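NUDIX hydrolase (Alicyclobacillus acidocaldarius subsp. acidocaldarius, PDB 3QSJ) probably hydrolyses phosphorus-containing acid anhydrides, using divalent metal ions such as magnesium or manganese. Local coordinates at residues E25-R30 and A177-A182; A11-I16 and F157-Q162; L105-Q110 and E166-G171; D50-E55 and G116-S121. All blocks are in the same frame, centred on the assembly; numbering follows the deposited sequence.

Interaction 1. Residues E25-R30 and A177-A182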
loop_
_atom_site.group_PDB
_atom_site.type_symbol
_atom_site.label_atom_id
_atom_site.label_comp_id
_atom_site.label_asym_id
_atom_site.label_seq_id
_atom_site.Cartn_x
_atom_site.Cartn_y
_atom_site.Cartn_z
ATOM N N GLU A 25 7.804 -12.325 -2.114
ATOM C CA GLU A 25 6.390 -12.364 -2.457
ATOM C C GLU A 25 5.801 -11.046 -2.031
ATOM O O GLU A 25 6.308 -10.437 -1.099
ATOM C CB GLU A 25 5.683 -13.514 -1.727
ATOM C CG GLU A 25 6.199 -14.816 -2.291
ATOM C CD GLU A 25 5.797 -16.080 -1.583
ATOM O OE1 GLU A 25 5.052 -15.997 -0.573
ATOM O OE2 GLU A 25 6.211 -17.165 -2.071
ATOM N N VAL A 26 4.685 -10.640 -2.658
ATOM C CA VAL A 26 4.100 -9.298 -2.442
ATOM C C VAL A 26 2.582 -9.397 -2.510
ATOM O O VAL A 26 2.083 -10.269 -3.231
ATOM C CB VAL A 26 4.689 -8.319 -3.509
ATOM C CG1 VAL A 26 4.391 -8.768 -4.967
ATOM C CG2 VAL A 26 4.251 -6.875 -3.253
ATOM N N LEU A 27 1.846 -8.502 -1.810
ATOM C CA LEU A 27 0.403 -8.513 -1.848
ATOM C C LEU A 27 -0.036 -7.668 -3.037
ATOM O O LEU A 27 0.314 -6.467 -3.163
ATOM C CB LEU A 27 -0.188 -7.909 -0.561
ATOM C CG LEU A 27 -0.247 -8.817 0.649
ATOM C CD1 LEU A 27 -0.754 -8.030 1.846
ATOM C CD2 LEU A 27 -1.224 -10.008 0.386
ATOM N N VAL A 28 -0.813 -8.268 -3.889
ATOM C CA VAL A 28 -1.346 -7.502 -5.007
ATOM C C VAL A 28 -2.828 -7.668 -4.992
ATOM O O VAL A 28 -3.350 -8.627 -4.400
ATOM C CB VAL A 28 -0.733 -7.894 -6.380
ATOM C CG1 VAL A 28 0.737 -7.475 -6.473
ATOM C CG2 VAL A 28 -0.904 -9.389 -6.669
ATOM N N VAL A 29 -3.514 -6.755 -5.674
ATOM C CA VAL A 29 -4.975 -6.822 -5.823
ATOM C C VAL A 29 -5.347 -6.616 -7.291
ATOM O O VAL A 29 -4.557 -6.054 -8.051
ATOM C CB VAL A 29 -5.678 -5.786 -4.930
ATOM C CG1 VAL A 29 -5.330 -6.047 -3.433
ATOM C CG2 VAL A 29 -5.318 -4.349 -5.346
ATOM N N ARG A 30 -6.547 -7.063 -7.704
ATOM C CA ARG A 30 -6.975 -6.763 -9.071
ATOM C C ARG A 30 -8.314 -6.046 -9.028
ATOM O O ARG A 30 -9.231 -6.510 -8.369
ATOM C CB ARG A 30 -7.087 -8.048 -9.913
ATOM C CG ARG A 30 -7.612 -7.702 -11.331
ATOM C CD ARG A 30 -7.605 -8.898 -12.252
ATOM N NE ARG A 30 -8.470 -9.976 -11.774
ATOM C CZ ARG A 30 -8.537 -11.146 -12.387
ATOM N NH1 ARG A 30 -7.860 -11.353 -13.508
ATOM N NH2 ARG A 30 -9.287 -12.119 -11.891
ATOM N N ALA A 177 -7.203 -10.805 -4.517
ATOM C CA ALA A 177 -6.116 -10.291 -3.679
ATOM C C ALA A 177 -5.350 -11.489 -3.230
ATOM O O ALA A 177 -5.956 -12.483 -2.797
ATOM C CB ALA A 177 -6.667 -9.557 -2.480
ATOM N N LEU A 178 -4.018 -11.454 -3.401
ATOM C CA LEU A 178 -3.208 -12.589 -3.035
ATOM C C LEU A 178 -1.747 -12.261 -2.819
ATOM O O LEU A 178 -1.286 -11.189 -3.223
ATOM C CB LEU A 178 -3.361 -13.766 -4.019
ATOM C CG LEU A 178 -2.845 -13.715 -5.491
ATOM C CD1 LEU A 178 -2.737 -12.385 -6.079
ATOM C CD2 LEU A 178 -1.681 -14.631 -5.748
ATOM N N TRP A 179 -1.051 -13.201 -2.162
ATOM C CA TRP A 179 0.398 -13.117 -2.009
ATOM C C TRP A 179 0.992 -13.779 -3.258
ATOM O O TRP A 179 0.839 -15.006 -3.476
ATOM C CB TRP A 179 0.852 -13.908 -0.772
ATOM C CG TRP A 179 0.668 -13.161 0.504
ATOM C CD1 TRP A 179 -0.278 -13.373 1.473
ATOM C CD2 TRP A 179 1.540 -12.150 1.005
ATOM N NE1 TRP A 179 0.005 -12.605 2.589
ATOM C CE2 TRP A 179 1.112 -11.833 2.319
ATOM C CE3 TRP A 179 2.680 -11.503 0.481
ATOM C CZ2 TRP A 179 1.769 -10.880 3.108
ATOM C CZ3 TRP A 179 3.333 -10.577 1.282
ATOM C CH2 TRP A 179 2.816 -10.215 2.538
ATOM N N THR A 180 1.720 -13.007 -4.050
ATOM C CA THR A 180 2.304 -13.615 -5.237
ATOM C C THR A 180 3.811 -13.429 -5.311
ATOM O O THR A 180 4.302 -12.359 -4.947
ATOM C CB THR A 180 1.641 -13.034 -6.537
ATOM O OG1 THR A 180 2.184 -13.703 -7.677
ATOM C CG2 THR A 180 1.861 -11.532 -6.684
ATOM N N PRO A 181 4.586 -14.412 -5.792
ATOM C CA PRO A 181 6.011 -14.129 -6.036
ATOM C C PRO A 181 6.050 -12.959 -7.049
ATOM O O PRO A 181 5.225 -12.924 -7.975
ATOM C CB PRO A 181 6.516 -15.414 -6.691
ATOM C CG PRO A 181 5.553 -16.434 -6.358
ATOM C CD PRO A 181 4.228 -15.786 -6.218
ATOM N N ALA A 182 6.924 -11.972 -6.834
ATOM C CA ALA A 182 7.021 -10.777 -7.722
ATOM C C ALA A 182 7.404 -11.168 -9.167
ATOM O O ALA A 182 6.880 -10.588 -10.116
ATOM C CB ALA A 182 8.019 -9.775 -7.139
#

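Interaction 2. Residues A11-I16 and F157-Q162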
loop_
_atom_site.group_PDB
_atom_site.type_symbol
_atom_site.label_atom_id
_atom_site.label_comp_id
_atom_site.label_asym_id
_atom_site.label_seq_id
_atom_site.Cartn_x
_atom_site.Cartn_y
_atom_site.Cartn_z
ATOM N N ALA A 11 -1.190 7.420 -2.428
ATOM C CA ALA A 11 -0.085 6.601 -1.908
ATOM C C ALA A 11 -0.445 5.183 -2.015
ATOM O O ALA A 11 -1.636 4.796 -2.022
ATOM C CB ALA A 11 0.214 6.930 -0.446
ATOM N N THR A 12 0.597 4.381 -2.131
ATOM C CA THR A 12 0.489 2.948 -2.335
ATOM C C THR A 12 1.430 2.222 -1.390
ATOM O O THR A 12 2.569 2.653 -1.208
ATOM C CB THR A 12 0.835 2.641 -3.807
ATOM O OG1 THR A 12 -0.120 3.314 -4.631
ATOM C CG2 THR A 12 0.676 1.173 -4.107
ATOM N N LEU A 13 0.988 1.049 -0.913
ATOM C CA LEU A 13 1.792 0.241 0.010
ATOM C C LEU A 13 2.169 -1.056 -0.643
ATOM O O LEU A 13 1.317 -1.828 -1.101
ATOM C CB LEU A 13 1.043 -0.053 1.327
ATOM C CG LEU A 13 1.930 -0.586 2.462
ATOM C CD1 LEU A 13 3.068 0.405 2.764
ATOM C CD2 LEU A 13 1.047 -0.884 3.712
ATOM N N VAL A 14 3.487 -1.347 -0.619
ATOM C CA VAL A 14 4.044 -2.546 -1.226
ATOM C C VAL A 14 4.395 -3.401 -0.022
ATOM O O VAL A 14 5.391 -3.112 0.680
ATOM C CB VAL A 14 5.279 -2.197 -2.092
ATOM C CG1 VAL A 14 5.843 -3.458 -2.778
ATOM C CG2 VAL A 14 4.933 -1.118 -3.134
ATOM N N VAL A 15 3.572 -4.419 0.232
ATOM C CA VAL A 15 3.752 -5.286 1.420
ATOM C C VAL A 15 4.424 -6.556 0.941
ATOM O O VAL A 15 3.871 -7.290 0.107
ATOM C CB VAL A 15 2.385 -5.578 2.097
ATOM C CG1 VAL A 15 2.588 -6.350 3.408
ATOM C CG2 VAL A 15 1.599 -4.277 2.350
ATOM N N ILE A 16 5.592 -6.839 1.483
ATOM C CA ILE A 16 6.370 -8.010 1.052
ATOM C C ILE A 16 6.746 -9.006 2.121
ATOM O O ILE A 16 6.653 -8.722 3.308
ATOM C CB ILE A 16 7.704 -7.517 0.401
ATOM C CG1 ILE A 16 8.664 -6.857 1.458
ATOM C CG2 ILE A 16 7.442 -6.644 -0.823
ATOM C CD1 ILE A 16 10.117 -6.508 0.870
ATOM N N PHE A 157 5.460 3.290 -0.678
ATOM C CA PHE A 157 6.086 2.856 0.552
ATOM C C PHE A 157 6.188 1.354 0.515
ATOM O O PHE A 157 5.293 0.643 -0.029
ATOM C CB PHE A 157 5.249 3.300 1.791
ATOM C CG PHE A 157 5.287 4.795 1.931
ATOM C CD1 PHE A 157 6.354 5.421 2.583
ATOM C CD2 PHE A 157 4.261 5.576 1.422
ATOM C CE1 PHE A 157 6.376 6.817 2.723
ATOM C CE2 PHE A 157 4.302 6.973 1.538
ATOM C CZ PHE A 157 5.422 7.581 2.082
ATOM N N LEU A 158 7.218 0.874 1.179
ATOM C CA LEU A 158 7.449 -0.566 1.316
ATOM C C LEU A 158 7.388 -0.951 2.816
ATOM O O LEU A 158 7.888 -0.194 3.650
ATOM C CB LEU A 158 8.886 -0.849 0.788
ATOM C CG LEU A 158 9.330 -2.305 0.828
ATOM C CD1 LEU A 158 8.668 -3.077 -0.363
ATOM C CD2 LEU A 158 10.867 -2.405 0.608
ATOM N N CYS A 159 6.847 -2.143 3.137
ATOM C CA CYS A 159 6.898 -2.689 4.498
ATOM C C CYS A 159 6.881 -4.176 4.410
ATOM O O CYS A 159 6.618 -4.745 3.346
ATOM C CB CYS A 159 5.810 -2.153 5.412
ATOM S SG CYS A 159 4.157 -2.705 4.946
ATOM N N VAL A 160 7.247 -4.820 5.509
ATOM C CA VAL A 160 7.346 -6.277 5.503
ATOM C C VAL A 160 6.134 -6.847 6.244
ATOM O O VAL A 160 5.770 -6.346 7.322
ATOM C CB VAL A 160 8.662 -6.682 6.215
ATOM C CG1 VAL A 160 8.772 -8.215 6.309
ATOM C CG2 VAL A 160 9.837 -6.130 5.454
ATOM N N GLY A 161 5.501 -7.844 5.638
ATOM C CA GLY A 161 4.349 -8.503 6.252
ATOM C C GLY A 161 4.582 -9.998 6.395
ATOM O O GLY A 161 3.743 -10.788 5.972
ATOM N N GLN A 162 5.697 -10.412 7.014
ATOM C CA GLN A 162 6.017 -11.842 7.163
ATOM C C GLN A 162 5.022 -12.555 8.089
ATOM O O GLN A 162 4.851 -13.780 8.018
ATOM C CB GLN A 162 7.445 -11.973 7.712
ATOM C CG GLN A 162 8.112 -13.316 7.415
ATOM C CD GLN A 162 8.485 -13.444 5.956
ATOM O OE1 GLN A 162 9.158 -12.567 5.383
ATOM N NE2 GLN A 162 8.082 -14.570 5.347
#

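Interaction 3. Residues L105-Q110 and E166-G171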
loop_
_atom_site.group_PDB
_atom_site.type_symbol
_atom_site.label_atom_id
_atom_site.label_comp_id
_atom_site.label_asym_id
_atom_site.label_seq_id
_atom_site.Cartn_x
_atom_site.Cartn_y
_atom_site.Cartn_z
ATOM N N LEU A 105 -8.258 -7.291 11.045
ATOM C CA LEU A 105 -9.522 -6.652 11.404
ATOM C C LEU A 105 -10.607 -7.688 11.190
ATOM O O LEU A 105 -10.532 -8.502 10.267
ATOM C CB LEU A 105 -9.789 -5.466 10.443
ATOM C CG LEU A 105 -8.832 -4.291 10.553
ATOM C CD1 LEU A 105 -8.988 -3.393 9.316
ATOM C CD2 LEU A 105 -9.104 -3.491 11.857
ATOM N N ALA A 106 -11.631 -7.653 12.027
ATOM C CA ALA A 106 -12.775 -8.522 11.849
ATOM C C ALA A 106 -13.530 -7.985 10.595
ATOM O O ALA A 106 -13.412 -6.796 10.282
ATOM C CB ALA A 106 -13.686 -8.439 13.077
ATOM N N PRO A 107 -14.292 -8.833 9.881
ATOM C CA PRO A 107 -15.071 -8.346 8.724
ATOM C C PRO A 107 -15.830 -7.051 8.997
ATOM O O PRO A 107 -15.782 -6.145 8.167
ATOM C CB PRO A 107 -16.051 -9.496 8.451
ATOM C CG PRO A 107 -15.376 -10.697 8.954
ATOM C CD PRO A 107 -14.533 -10.276 10.123
ATOM N N ASP A 108 -16.495 -6.941 10.185
ATOM C CA ASP A 108 -17.297 -5.749 10.545
ATOM C C ASP A 108 -16.462 -4.485 10.718
ATOM O O ASP A 108 -16.924 -3.410 10.371
ATOM C CB ASP A 108 -18.124 -5.994 11.804
ATOM C CG ASP A 108 -19.529 -6.535 11.573
ATOM O OD1 ASP A 108 -19.887 -6.799 10.395
ATOM O OD2 ASP A 108 -20.276 -6.690 12.567
ATOM N N GLU A 109 -15.239 -4.610 11.237
ATOM C CA GLU A 109 -14.359 -3.441 11.425
ATOM C C GLU A 109 -13.867 -3.038 10.063
ATOM O O GLU A 109 -13.802 -1.854 9.782
ATOM C CB GLU A 109 -13.159 -3.774 12.332
ATOM C CG GLU A 109 -13.584 -4.244 13.721
ATOM C CD GLU A 109 -12.453 -4.682 14.615
ATOM O OE1 GLU A 109 -11.662 -5.557 14.193
ATOM O OE2 GLU A 109 -12.359 -4.147 15.743
ATOM N N GLN A 110 -13.521 -4.022 9.197
ATOM C CA GLN A 110 -13.098 -3.670 7.814
ATOM C C GLN A 110 -14.274 -2.990 7.105
ATOM O O GLN A 110 -14.087 -1.996 6.425
ATOM C CB GLN A 110 -12.624 -4.899 7.016
ATOM C CG GLN A 110 -12.132 -4.570 5.605
ATOM C CD GLN A 110 -11.644 -5.786 4.841
ATOM O OE1 GLN A 110 -11.747 -6.953 5.300
ATOM N NE2 GLN A 110 -11.095 -5.556 3.665
ATOM N N GLU A 166 -3.800 -14.283 5.190
ATOM C CA GLU A 166 -4.329 -13.998 3.850
ATOM C C GLU A 166 -5.087 -12.661 3.766
ATOM O O GLU A 166 -5.793 -12.291 4.715
ATOM C CB GLU A 166 -5.230 -15.169 3.366
ATOM C CG GLU A 166 -4.463 -16.493 3.316
ATOM C CD GLU A 166 -3.258 -16.508 2.386
ATOM O OE1 GLU A 166 -3.241 -15.738 1.401
ATOM O OE2 GLU A 166 -2.332 -17.310 2.631
ATOM N N PRO A 167 -4.992 -11.967 2.606
ATOM C CA PRO A 167 -5.777 -10.706 2.434
ATOM C C PRO A 167 -7.260 -11.079 2.378
ATOM O O PRO A 167 -7.623 -12.213 2.008
ATOM C CB PRO A 167 -5.311 -10.185 1.045
ATOM C CG PRO A 167 -4.834 -11.374 0.323
ATOM C CD PRO A 167 -4.234 -12.305 1.388
ATOM N N ARG A 168 -8.116 -10.177 2.831
ATOM C CA ARG A 168 -9.551 -10.424 2.851
ATOM C C ARG A 168 -10.185 -9.213 2.211
ATOM O O ARG A 168 -9.966 -8.083 2.667
ATOM C CB ARG A 168 -10.062 -10.583 4.256
ATOM C CG ARG A 168 -11.479 -11.200 4.280
ATOM C CD ARG A 168 -12.150 -11.207 5.659
ATOM N NE ARG A 168 -12.190 -9.850 6.199
ATOM C CZ ARG A 168 -11.712 -9.489 7.383
ATOM N NH1 ARG A 168 -11.255 -10.406 8.233
ATOM N NH2 ARG A 168 -11.756 -8.226 7.759
ATOM N N LEU A 169 -11.037 -9.472 1.219
ATOM C CA LEU A 169 -11.725 -8.413 0.510
ATOM C C LEU A 169 -12.995 -8.002 1.228
ATOM O O LEU A 169 -13.629 -8.822 1.894
ATOM C CB LEU A 169 -12.078 -8.890 -0.932
ATOM C CG LEU A 169 -10.890 -9.310 -1.809
ATOM C CD1 LEU A 169 -11.405 -9.773 -3.207
ATOM C CD2 LEU A 169 -9.927 -8.133 -1.964
ATOM N N HIS A 170 -13.415 -6.740 0.987
ATOM C CA HIS A 170 -14.685 -6.173 1.420
ATOM C C HIS A 170 -15.292 -5.563 0.177
ATOM O O HIS A 170 -14.608 -4.805 -0.526
ATOM C CB HIS A 170 -14.510 -5.053 2.459
ATOM C CG HIS A 170 -15.822 -4.360 2.734
ATOM N ND1 HIS A 170 -16.787 -4.943 3.542
ATOM C CD2 HIS A 170 -16.341 -3.228 2.185
ATOM C CE1 HIS A 170 -17.843 -4.143 3.488
ATOM N NE2 HIS A 170 -17.641 -3.114 2.664
ATOM N N GLY A 171 -16.559 -5.830 -0.081
ATOM C CA GLY A 171 -17.193 -5.194 -1.229
ATOM C C GLY A 171 -16.744 -5.745 -2.566
ATOM O O GLY A 171 -16.000 -6.731 -2.619
HETATM O O HOH W 1 -16.094 -6.911 5.566
#

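Interaction 4. Residues D50-E55 and G116-S121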
loop_
_atom_site.group_PDB
_atom_site.type_symbol
_atom_site.label_atom_id
_atom_site.label_comp_id
_atom_site.label_asym_id
_atom_site.label_seq_id
_atom_site.Cartn_x
_atom_site.Cartn_y
_atom_site.Cartn_z
ATOM N N ASP A 50 -6.608 11.414 2.127
ATOM C CA ASP A 50 -7.822 11.911 2.828
ATOM C C ASP A 50 -7.348 12.897 3.923
ATOM O O ASP A 50 -6.251 12.693 4.459
ATOM C CB ASP A 50 -8.552 10.722 3.473
ATOM C CG ASP A 50 -9.815 11.055 4.300
ATOM O OD1 ASP A 50 -10.902 11.218 3.693
ATOM O OD2 ASP A 50 -9.692 11.240 5.549
ATOM N N PRO A 51 -8.167 13.898 4.327
ATOM C CA PRO A 51 -7.714 14.855 5.373
ATOM C C PRO A 51 -7.315 14.197 6.680
ATOM O O PRO A 51 -6.379 14.678 7.311
ATOM C CB PRO A 51 -8.937 15.749 5.598
ATOM C CG PRO A 51 -9.684 15.703 4.260
ATOM C CD PRO A 51 -9.471 14.307 3.743
ATOM N N SER A 52 -8.010 13.097 7.107
ATOM C CA SER A 52 -7.650 12.476 8.402
ATOM C C SER A 52 -6.258 11.834 8.358
ATOM O O SER A 52 -5.755 11.472 9.411
ATOM C CB SER A 52 -8.690 11.450 8.869
ATOM O OG SER A 52 -8.817 10.360 7.957
ATOM N N ASP A 53 -5.658 11.641 7.141
ATOM C CA ASP A 53 -4.340 10.995 7.052
ATOM C C ASP A 53 -3.257 11.848 7.735
ATOM O O ASP A 53 -2.501 11.310 8.555
ATOM C CB ASP A 53 -3.950 10.651 5.605
ATOM C CG ASP A 53 -4.912 9.632 5.004
ATOM O OD1 ASP A 53 -5.614 8.938 5.792
ATOM O OD2 ASP A 53 -4.999 9.561 3.761
ATOM N N ALA A 54 -3.208 13.173 7.432
ATOM C CA ALA A 54 -2.227 14.038 8.082
ATOM C C ALA A 54 -2.530 14.156 9.582
ATOM O O ALA A 54 -1.595 14.208 10.373
ATOM C CB ALA A 54 -2.248 15.417 7.445
ATOM N N GLU A 55 -3.810 14.052 9.976
ATOM C CA GLU A 55 -4.159 14.150 11.422
ATOM C C GLU A 55 -3.581 12.929 12.179
ATOM O O GLU A 55 -2.919 13.071 13.223
ATOM C CB GLU A 55 -5.676 14.189 11.607
ATOM C CG GLU A 55 -6.345 15.430 11.026
ATOM C CD GLU A 55 -7.816 15.536 11.369
ATOM O OE1 GLU A 55 -8.608 14.702 10.873
ATOM O OE2 GLU A 55 -8.178 16.462 12.127
ATOM N N GLY A 116 -15.349 5.050 4.934
ATOM C CA GLY A 116 -14.497 6.214 4.749
ATOM C C GLY A 116 -14.606 7.220 5.876
ATOM O O GLY A 116 -14.839 6.849 7.032
ATOM N N GLY A 117 -14.458 8.499 5.532
ATOM C CA GLY A 117 -14.475 9.552 6.525
ATOM C C GLY A 117 -13.357 9.324 7.517
ATOM O O GLY A 117 -12.271 8.841 7.140
ATOM N N ASP A 118 -13.637 9.632 8.789
ATOM C CA ASP A 118 -12.663 9.495 9.884
ATOM C C ASP A 118 -12.834 8.166 10.648
ATOM O O ASP A 118 -12.465 8.099 11.817
ATOM C CB ASP A 118 -12.726 10.722 10.835
ATOM C CG ASP A 118 -12.711 12.057 10.113
ATOM O OD1 ASP A 118 -11.928 12.201 9.152
ATOM O OD2 ASP A 118 -13.520 12.941 10.479
ATOM N N ALA A 119 -13.351 7.107 9.980
ATOM C CA ALA A 119 -13.552 5.787 10.604
ATOM C C ALA A 119 -12.244 5.173 11.179
ATOM O O ALA A 119 -12.244 4.662 12.308
ATOM C CB ALA A 119 -14.168 4.818 9.610
ATOM N N LEU A 120 -11.163 5.204 10.414
ATOM C CA LEU A 120 -9.904 4.642 10.923
ATOM C C LEU A 120 -9.341 5.475 12.048
ATOM O O LEU A 120 -8.986 4.929 13.106
ATOM C CB LEU A 120 -8.859 4.497 9.816
ATOM C CG LEU A 120 -7.504 3.949 10.318
ATOM C CD1 LEU A 120 -7.666 2.611 11.077
ATOM C CD2 LEU A 120 -6.569 3.820 9.130
ATOM N N SER A 121 -9.296 6.812 11.867
ATOM C CA SER A 121 -8.813 7.717 12.915
ATOM C C SER A 121 -9.571 7.503 14.242
ATOM O O SER A 121 -8.941 7.395 15.309
ATOM C CB SER A 121 -8.932 9.160 12.427
ATOM O OG SER A 121 -8.531 10.058 13.439
HETATM O O HOH W 2 -9.580 8.015 9.185
#

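Interaction 1. Residues E25-R30 and A177-A182
Strands 24-31 and 174-181 are antiparallel neighbours in the mixed beta sheet, and the pair Leu27-Trp179 sits at the middle of their contact, between hydrogen-bonded pairs on either side. The short segments run at 145° to each other, a marked twist. In the pair Val26-Thr180, Val26 N gives to Thr180 O and Thr180 N to Val26 O, each at 2.9 Å. The pair Val28-Leu178 repeats the pattern, with Val28 N to Leu178 O at 3.0 Å and Leu178 N to Val28 O at 3.1 Å.

The indole of Trp179 carries the main side-chain contact. Its chi1 of -81° sets CG beside the backbone N, and chi2 turns one ring face to Leu27. Methyl CD2 of Leu27 sits 3.4 Å from the centroid of the five-membered ring and only 4° off its normal, a CH-pi contact. At the ring edge, Trp179 CZ3 lies 3.8 Å from Glu25 O. The indole NE1 gives its hydrogen to Gly165 O, and Arg17 makes a cation-pi contact with the ring.

In this Nudix fold the face bearing Leu27 and Val29 packs on helix 72-87, where Val29 touches the calcium ligand Glu86. Ala177 CB meets Val29 CG1 at 3.9 Å on that same face. Beyond the last hydrogen-bonded pair, Glu25 CG runs 3.8 Å from Pro181 CA, while its carboxylate reaches Arg17 and Ala20 N.

Interaction 2. Residues A11-I16 and F157-Q162
Segments 11-16 and 157-162 run parallel, 29° apart, with Thr12, Val14 and Ile16 exchanging backbone bonds with Phe157, Cys159 and Gly161. In the mixed sheet of the Nudix fold this joins strand 7-18 to strand 151-160. Five N-H...O bonds hold the pair, from Phe157 N to Thr12 O at 3.0 Å to Gly161 N to Ile16 O at 2.7 Å, the latter bond nearly straight at 170°.

The face bearing Val14, Ile16 and Leu158 is built round one methyl, Leu158 CD1. Val14 CG1 comes against it at 3.7 Å, and Ile16 crosses the leucine at about a right angle, bringing CG2 to 3.8 Å and CD1 to 3.9 Å from that same Leu158 CD1. A chi1 of 68° puts Ile16 CG1 between the backbone N and carbonyl carbon, where it also meets Cys159 O. Helix 213-219 covers this side, with Ala213 and Ala216 on Ile16. An alanine here removes the whole ethyl arm and CG2, which would probably open a gap between Leu158 CD1 and that helix.

On the other face Leu13 crosses Phe157 at about a right angle, its CD1 3.8 Å from Phe157 CB, and packs on Leu80 and Thr83 of the metal-binding helix 72-87. Farther along this face, methyl CG1 of Val15 leans on the chain at the end of the strand, 4.0 Å from Gly161 N.

Interaction 3. Residues L105-Q110 and E166-G171
Arg168 and Gln110 slide past each other in opposite directions, their guanidinium and amide planes 48° apart; the amide binds the arginine's backbone carbonyl while the guanidinium binds the amide oxygen. The contact fastens the loop between strands 151-160 and 174-181 of the Nudix fold to the start of helix 107-113. Gln110, fully extended, reaches from the first turn of the helix to the loop backbone, where its NE2 gives to Arg168 O at 2.9 Å with the acceptor close to the amide plane. NE2 also serves Glu85 O in helix 72-87, the helix that carries the calcium ligands Glu82 and Glu86. The other end of the amide accepts: Gln110 OE1 lies 2.8 Å from Arg168 NH2, tilted out of the guanidinium plane by 24°, with a weak bond from Arg168 NE besides.

The bend at chi3 of Arg168 (56°) turns the guanidinium end-on to Leu105 O. That oxygen lies in the guanidinium plane and accepts from both NH1 at 2.9 Å and NH2 at 2.8 Å. NH1 approaches nearly in line with the carbonyl, whereas NH2 stands well above the carbonyl plane. Over one guanidinium face sits the proline that opens the helix, Pro107 N lying 3.2 Å above it. A leucine in place of Arg168 has no N-H to offer, and would probably leave Leu105 O without either donor and the OE1 end of Gln110 less firmly set.

His170 CB packs on the Gln110 amide, and its ring reaches the helix through a water that gives to Pro107 O at 2.7 Å and lies 2.9 Å from His170 ND1.

Interaction 4. Residues D50-E55 and G116-S121
The carboxylate of Asp50, whose OD2 lies 3.9 Å from Gly117 O across the contact, is approached at that oxygen from opposite faces of its plane. Ser52 N comes from above one face, 41° out of the plane and 3.0 Å from Asp50 OD2. Ser52 OG comes from the other face on the anti side at 2.7 Å. A chi1 of 62° tucks Ser52 OG between its own N and carbonyl carbon, close enough to make this second bond. Asp53 OD2 accepts from Asp50 N, met from above its carboxylate plane, and Asp50 and Asp53 form a capping box at the start of helix 51-58. Asp53 is in turn fixed by Arg81 and Thr78 of helix 72-87.

Opposite stands the type II' turn Gly116-Ala119, with positive phi at both glycines, leading into helix 119-125. A water joins the two helix starts: it gives to Ser52 OG at 2.8 Å, accepts from Ser121 N at 3.0 Å, and gives weakly to Gly117 O. Beside it Ser52 CB and Ser121 CB approach to 4.2 Å.

In the conformer of Asp118 described, one of two modelled, OD1 lies 4.3 Å from Asp50 OD2, a like-charge approach of doubtful weight. Any repulsion is probably eased by the helix N-termini and by Arg81, which packs on Asp50. With no direct hydrogen bond between the segments, their polar link runs through the bridging water.

Overall arrangement
Interactions 1 and 2 share one sheet, their centres 11 Å apart, and meet directly: Leu27 N lies 3.0 Å from Val15 O, a probable hydrogen bond between strands 24-31 and 7-18. Interaction 3 touches interaction 1 through its loop, with Leu169 CD2 3.6 Å from Ala177 CB. Interaction 4 stands apart, about 6 Å from interaction 3 and about 15 Å from interaction 1 between nearest atoms. All four have side chains against helix 72-87, whose Glu82 and Glu86 bind the calcium ion with Gly46. Side chains come close to these ligands: Val29 about 4 Å from Glu86, Gln110 about 6 Å from Glu86, and Asp50 about 6 Å from Glu82.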